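Local coordinates for protein rhino (Drosophila simulans, PDB 5XYW) that is a heterochromatin protein 1 relative whose chromo shadow domain pairs with a second copy and contacts another protein, probably in the silencing of transposons through piRNA clusters, at residues A42-M45 with K46-R49; L54-I57 with E58-S62. All blocks are in the same frame, centred on the assembly; numbering follows the deposited sequence.

Contact 1 (A42-M45 with K46-R49); sequences AVPM and KYIR
Met45 and Arg49 meet one helical turn apart, the sulfur of the first lying against the aliphatic stem of the second. Met45 CG stands roughly anti to the backbone N (chi1 152°), the bend at chi2 (72°) swings SD round to 3.8 Å from Arg49 CB, and chi3 then directs CE. Arg49 answers with a chi1 of 83°, which sets CG between its own N and carbonyl carbon and brings the stem back over the Met45 carbonyl; its guanidinium continues to the second subunit, where it makes a cation-pi contact with Phe59 of that chain. Beneath the stem, Arg49 N donates to Met45 O at 2.9 Å. With an alanine at Met45, the Arg49 stem would probably lose its apolar neighbour and a gap would open toward Leu28 and Phe60 of the same chain.

On the strand side, Pro44 CB sits 4.3 Å above one face of the Tyr47 ring, offset toward the rim. Val43 CG1 packs 4.2 Å from Ile48 CB, while the Pro44 carbonyl takes a weak bond from Ile48 N (3.3 Å). Pro44, at the N-cap position, marks the switch from strand 40-44 to helix 45-51, the strand-to-helix junction of the chromo shadow domain.

Contact 2 (L54-I57 with E58-S62); sequences LQVI and EFFQS
The Phe60 ring lies alongside Val56, both side chains pointing the same way off the helix, and Val56 CG1 comes within 3.5 Å of Phe60 CE2. One face of that ring is taken by its chain neighbour: Phe59 CD2 stands 3.7 Å above the plane, over the ring centre, with the two aromatic planes steeply inclined to each other. The first torsions send the two rings off in different directions, Phe59 CG anti to its backbone N (chi1 172°) and Phe60 CG anti to its carbonyl carbon (chi1 -70°), and yet let Phe59 CD2 come over the Phe60 face.

On another side of the helix, Glu58 runs extended past the Leu54 carbonyl, crossing that residue's side chain at a slant. Ile57 and Gln61 run side by side, with the nearest side-chain approach, Ile57 CG2 to Gln61 OE1, at a loose 4.0 Å.

The backbone keeps the i to i+4 pattern: Glu58 N bonds to Leu54 O at 3.0 Å, and Phe59, Phe60 and Gln61 each donate in turn to the residue four before. At the last turn Glu58 O is gripped twice, by Ser62 N and by Ser62 OG at 2.9 Å, the hydroxyl approaching from above the carbonyl plane. Val56 and Ile57 both pack on Phe60 of the second subunit, the arrangement characteristic of the C-terminal dimerisation helix of chromo shadow domains.

In the fold
Contact 1 joins two kinds of element, strand 40-44 and helix 45-51, whereas contact 2 lies wholly within helix 53-61, the next helix along the chain. The first is the more buried, about 6 Å from the chain centre to the contact centre; the second, at 11 Å, is nearer the surface of the chain, its buried Val56 and Ile57 packing on the second subunit. Met45 CE on Phe60 CE2 (3.9 Å) and Ile48 CG2 on Val56 CG2 (4.0 Å) pack the two together. Their chemistry differs accordingly: proline and methionine pack round a chain turn in contact 1, while contact 2 has paired aromatics on one side and polar side chains on another. Both reach the second subunit.

Contact 1 (A42-M45 with K46-R49)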
loop_
_atom_site.group_PDB
_atom_site.type_symbol
_atom_site.label_atom_id
_atom_site.label_comp_id
_atom_site.label_asym_id
_atom_site.label_seq_id
_atom_site.Cartn_x
_atom_site.Cartn_y
_atom_site.Cartn_z
ATOM N N ALA A 42 -2.495 10.125 6.101
ATOM C CA ALA A 42 -1.960 8.823 5.776
ATOM C C ALA A 42 -2.744 7.851 6.628
ATOM O O ALA A 42 -2.874 8.047 7.837
ATOM C CB ALA A 42 -0.488 8.751 6.065
ATOM N N VAL A 43 -3.328 6.842 5.997
ATOM C CA VAL A 43 -4.116 5.873 6.725
ATOM C C VAL A 43 -3.714 4.524 6.209
ATOM O O VAL A 43 -3.623 4.345 5.005
ATOM C CB VAL A 43 -5.612 6.105 6.542
ATOM C CG1 VAL A 43 -6.409 5.032 7.283
ATOM C CG2 VAL A 43 -5.991 7.503 7.014
ATOM N N PRO A 44 -3.428 3.578 7.110
ATOM C CA PRO A 44 -3.068 2.243 6.631
ATOM C C PRO A 44 -4.185 1.603 5.809
ATOM O O PRO A 44 -5.366 1.723 6.141
ATOM C CB PRO A 44 -2.809 1.466 7.927
ATOM C CG PRO A 44 -2.446 2.493 8.907
ATOM C CD PRO A 44 -3.249 3.702 8.566
ATOM N N MET A 45 -3.780 0.956 4.724
ATOM C CA MET A 45 -4.677 0.288 3.792
ATOM C C MET A 45 -5.733 -0.583 4.459
ATOM O O MET A 45 -6.894 -0.539 4.096
ATOM C CB MET A 45 -3.856 -0.566 2.833
ATOM C CG MET A 45 -4.598 -1.770 2.294
ATOM S SD MET A 45 -5.874 -1.373 1.090
ATOM C CE MET A 45 -5.337 -2.515 -0.186
ATOM N N LYS A 46 -5.311 -1.384 5.425
ATOM C CA LYS A 46 -6.186 -2.338 6.087
ATOM C C LYS A 46 -7.380 -1.659 6.750
ATOM O O LYS A 46 -8.538 -2.069 6.576
ATOM C CB LYS A 46 -5.370 -3.130 7.103
ATOM C CG LYS A 46 -3.977 -3.499 6.567
ATOM C CD LYS A 46 -3.146 -4.314 7.556
ATOM C CE LYS A 46 -1.874 -4.854 6.892
ATOM N NZ LYS A 46 -0.913 -5.477 7.859
ATOM N N TYR A 47 -7.100 -0.600 7.494
ATOM C CA TYR A 47 -8.148 0.151 8.176
ATOM C C TYR A 47 -9.176 0.677 7.179
ATOM O O TYR A 47 -10.373 0.397 7.276
ATOM C CB TYR A 47 -7.557 1.330 8.962
ATOM C CG TYR A 47 -6.637 0.986 10.116
ATOM C CD1 TYR A 47 -6.007 -0.249 10.202
ATOM C CD2 TYR A 47 -6.399 1.910 11.128
ATOM C CE1 TYR A 47 -5.160 -0.556 11.257
ATOM C CE2 TYR A 47 -5.555 1.611 12.190
ATOM C CZ TYR A 47 -4.935 0.374 12.247
ATOM O OH TYR A 47 -4.088 0.059 13.295
ATOM N N ILE A 48 -8.682 1.442 6.217
ATOM C CA ILE A 48 -9.536 2.110 5.255
ATOM C C ILE A 48 -10.336 1.074 4.456
ATOM O O ILE A 48 -11.494 1.285 4.127
ATOM C CB ILE A 48 -8.687 3.015 4.323
ATOM C CG1 ILE A 48 -9.543 4.048 3.602
ATOM C CG2 ILE A 48 -7.860 2.202 3.354
ATOM C CD1 ILE A 48 -9.741 5.301 4.407
ATOM N N ARG A 49 -9.718 -0.072 4.206
ATOM C CA ARG A 49 -10.276 -1.081 3.325
ATOM C C ARG A 49 -11.337 -1.877 4.035
ATOM O O ARG A 49 -12.202 -2.444 3.398
ATOM C CB ARG A 49 -9.190 -2.029 2.814
ATOM C CG ARG A 49 -8.870 -3.126 3.797
ATOM C CD ARG A 49 -7.834 -4.096 3.307
ATOM N NE ARG A 49 -8.188 -5.439 3.747
ATOM C CZ ARG A 49 -7.379 -6.483 3.671
ATOM N NH1 ARG A 49 -6.165 -6.327 3.179
ATOM N NH2 ARG A 49 -7.783 -7.675 4.089
#

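Contact 2 (L54-I57 with E58-S62)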
loop_
_atom_site.group_PDB
_atom_site.type_symbol
_atom_site.label_atom_id
_atom_site.label_comp_id
_atom_site.label_asym_id
_atom_site.label_seq_id
_atom_site.Cartn_x
_atom_site.Cartn_y
_atom_site.Cartn_z
ATOM N N LEU A 54 -15.143 -0.178 -0.891
ATOM C CA LEU A 54 -15.517 -0.023 -2.295
ATOM C C LEU A 54 -14.785 1.125 -2.983
ATOM O O LEU A 54 -14.267 0.963 -4.100
ATOM C CB LEU A 54 -17.030 0.177 -2.431
ATOM C CG LEU A 54 -17.489 0.191 -3.888
ATOM C CD1 LEU A 54 -17.703 -1.210 -4.346
ATOM C CD2 LEU A 54 -18.715 1.028 -4.068
ATOM N N GLN A 55 -14.746 2.282 -2.320
ATOM C CA GLN A 55 -13.994 3.417 -2.843
ATOM C C GLN A 55 -12.474 3.089 -2.957
ATOM O O GLN A 55 -11.764 3.646 -3.812
ATOM C CB GLN A 55 -14.259 4.663 -1.977
ATOM C CG GLN A 55 -13.468 5.941 -2.356
ATOM C CD GLN A 55 -13.307 6.131 -3.858
ATOM O OE1 GLN A 55 -14.257 5.941 -4.624
ATOM N NE2 GLN A 55 -12.095 6.496 -4.292
ATOM N N VAL A 56 -11.994 2.154 -2.137
ATOM C CA VAL A 56 -10.630 1.654 -2.278
ATOM C C VAL A 56 -10.391 0.974 -3.616
ATOM O O VAL A 56 -9.491 1.372 -4.376
ATOM C CB VAL A 56 -10.273 0.632 -1.189
ATOM C CG1 VAL A 56 -9.008 -0.114 -1.565
ATOM C CG2 VAL A 56 -10.114 1.309 0.174
ATOM N N ILE A 57 -11.187 -0.068 -3.885
ATOM C CA ILE A 57 -11.045 -0.855 -5.109
ATOM C C ILE A 57 -11.225 0.051 -6.284
ATOM O O ILE A 57 -10.511 -0.061 -7.256
ATOM C CB ILE A 57 -12.050 -1.994 -5.210
ATOM C CG1 ILE A 57 -11.875 -2.976 -4.063
ATOM C CG2 ILE A 57 -11.862 -2.753 -6.510
ATOM C CD1 ILE A 57 -12.328 -4.388 -4.416
ATOM N N GLU A 58 -12.177 0.966 -6.182
ATOM C CA GLU A 58 -12.287 2.013 -7.180
ATOM C C GLU A 58 -10.934 2.693 -7.397
ATOM O O GLU A 58 -10.474 2.816 -8.523
ATOM C CB GLU A 58 -13.351 3.031 -6.770
ATOM C CG GLU A 58 -14.776 2.495 -6.804
ATOM C CD GLU A 58 -15.788 3.516 -6.324
ATOM O OE1 GLU A 58 -15.800 4.641 -6.868
ATOM O OE2 GLU A 58 -16.567 3.202 -5.399
ATOM N N PHE A 59 -10.280 3.096 -6.312
ATOM C CA PHE A 59 -9.018 3.813 -6.449
ATOM C C PHE A 59 -7.939 2.996 -7.155
ATOM O O PHE A 59 -7.191 3.524 -7.989
ATOM C CB PHE A 59 -8.480 4.272 -5.094
ATOM C CG PHE A 59 -7.111 4.839 -5.190
ATOM C CD1 PHE A 59 -6.920 6.109 -5.711
ATOM C CD2 PHE A 59 -5.997 4.077 -4.823
ATOM C CE1 PHE A 59 -5.647 6.620 -5.840
ATOM C CE2 PHE A 59 -4.736 4.585 -4.964
ATOM C CZ PHE A 59 -4.557 5.855 -5.468
ATOM N N PHE A 60 -7.847 1.712 -6.821
ATOM C CA PHE A 60 -6.825 0.879 -7.442
ATOM C C PHE A 60 -7.171 0.390 -8.856
ATOM O O PHE A 60 -6.280 0.092 -9.658
ATOM C CB PHE A 60 -6.522 -0.315 -6.548
ATOM C CG PHE A 60 -5.811 0.055 -5.292
ATOM C CD1 PHE A 60 -4.530 0.610 -5.347
ATOM C CD2 PHE A 60 -6.410 -0.137 -4.053
ATOM C CE1 PHE A 60 -3.864 0.960 -4.197
ATOM C CE2 PHE A 60 -5.740 0.215 -2.884
ATOM C CZ PHE A 60 -4.475 0.764 -2.961
ATOM N N GLN A 61 -8.456 0.321 -9.176
ATOM C CA GLN A 61 -8.859 -0.144 -10.496
ATOM C C GLN A 61 -8.764 0.971 -11.522
ATOM O O GLN A 61 -8.307 0.741 -12.640
ATOM C CB GLN A 61 -10.279 -0.707 -10.467
ATOM C CG GLN A 61 -10.664 -1.483 -11.712
ATOM C CD GLN A 61 -11.390 -2.754 -11.365
ATOM O OE1 GLN A 61 -12.271 -2.752 -10.513
ATOM N NE2 GLN A 61 -11.009 -3.854 -11.997
ATOM N N SER A 62 -9.191 2.174 -11.139
ATOM C CA SER A 62 -9.224 3.302 -12.069
ATOM C C SER A 62 -8.037 4.244 -11.866
ATOM O O SER A 62 -7.949 4.957 -10.862
ATOM C CB SER A 62 -10.544 4.080 -11.936
ATOM O OG SER A 62 -10.630 4.779 -10.705
#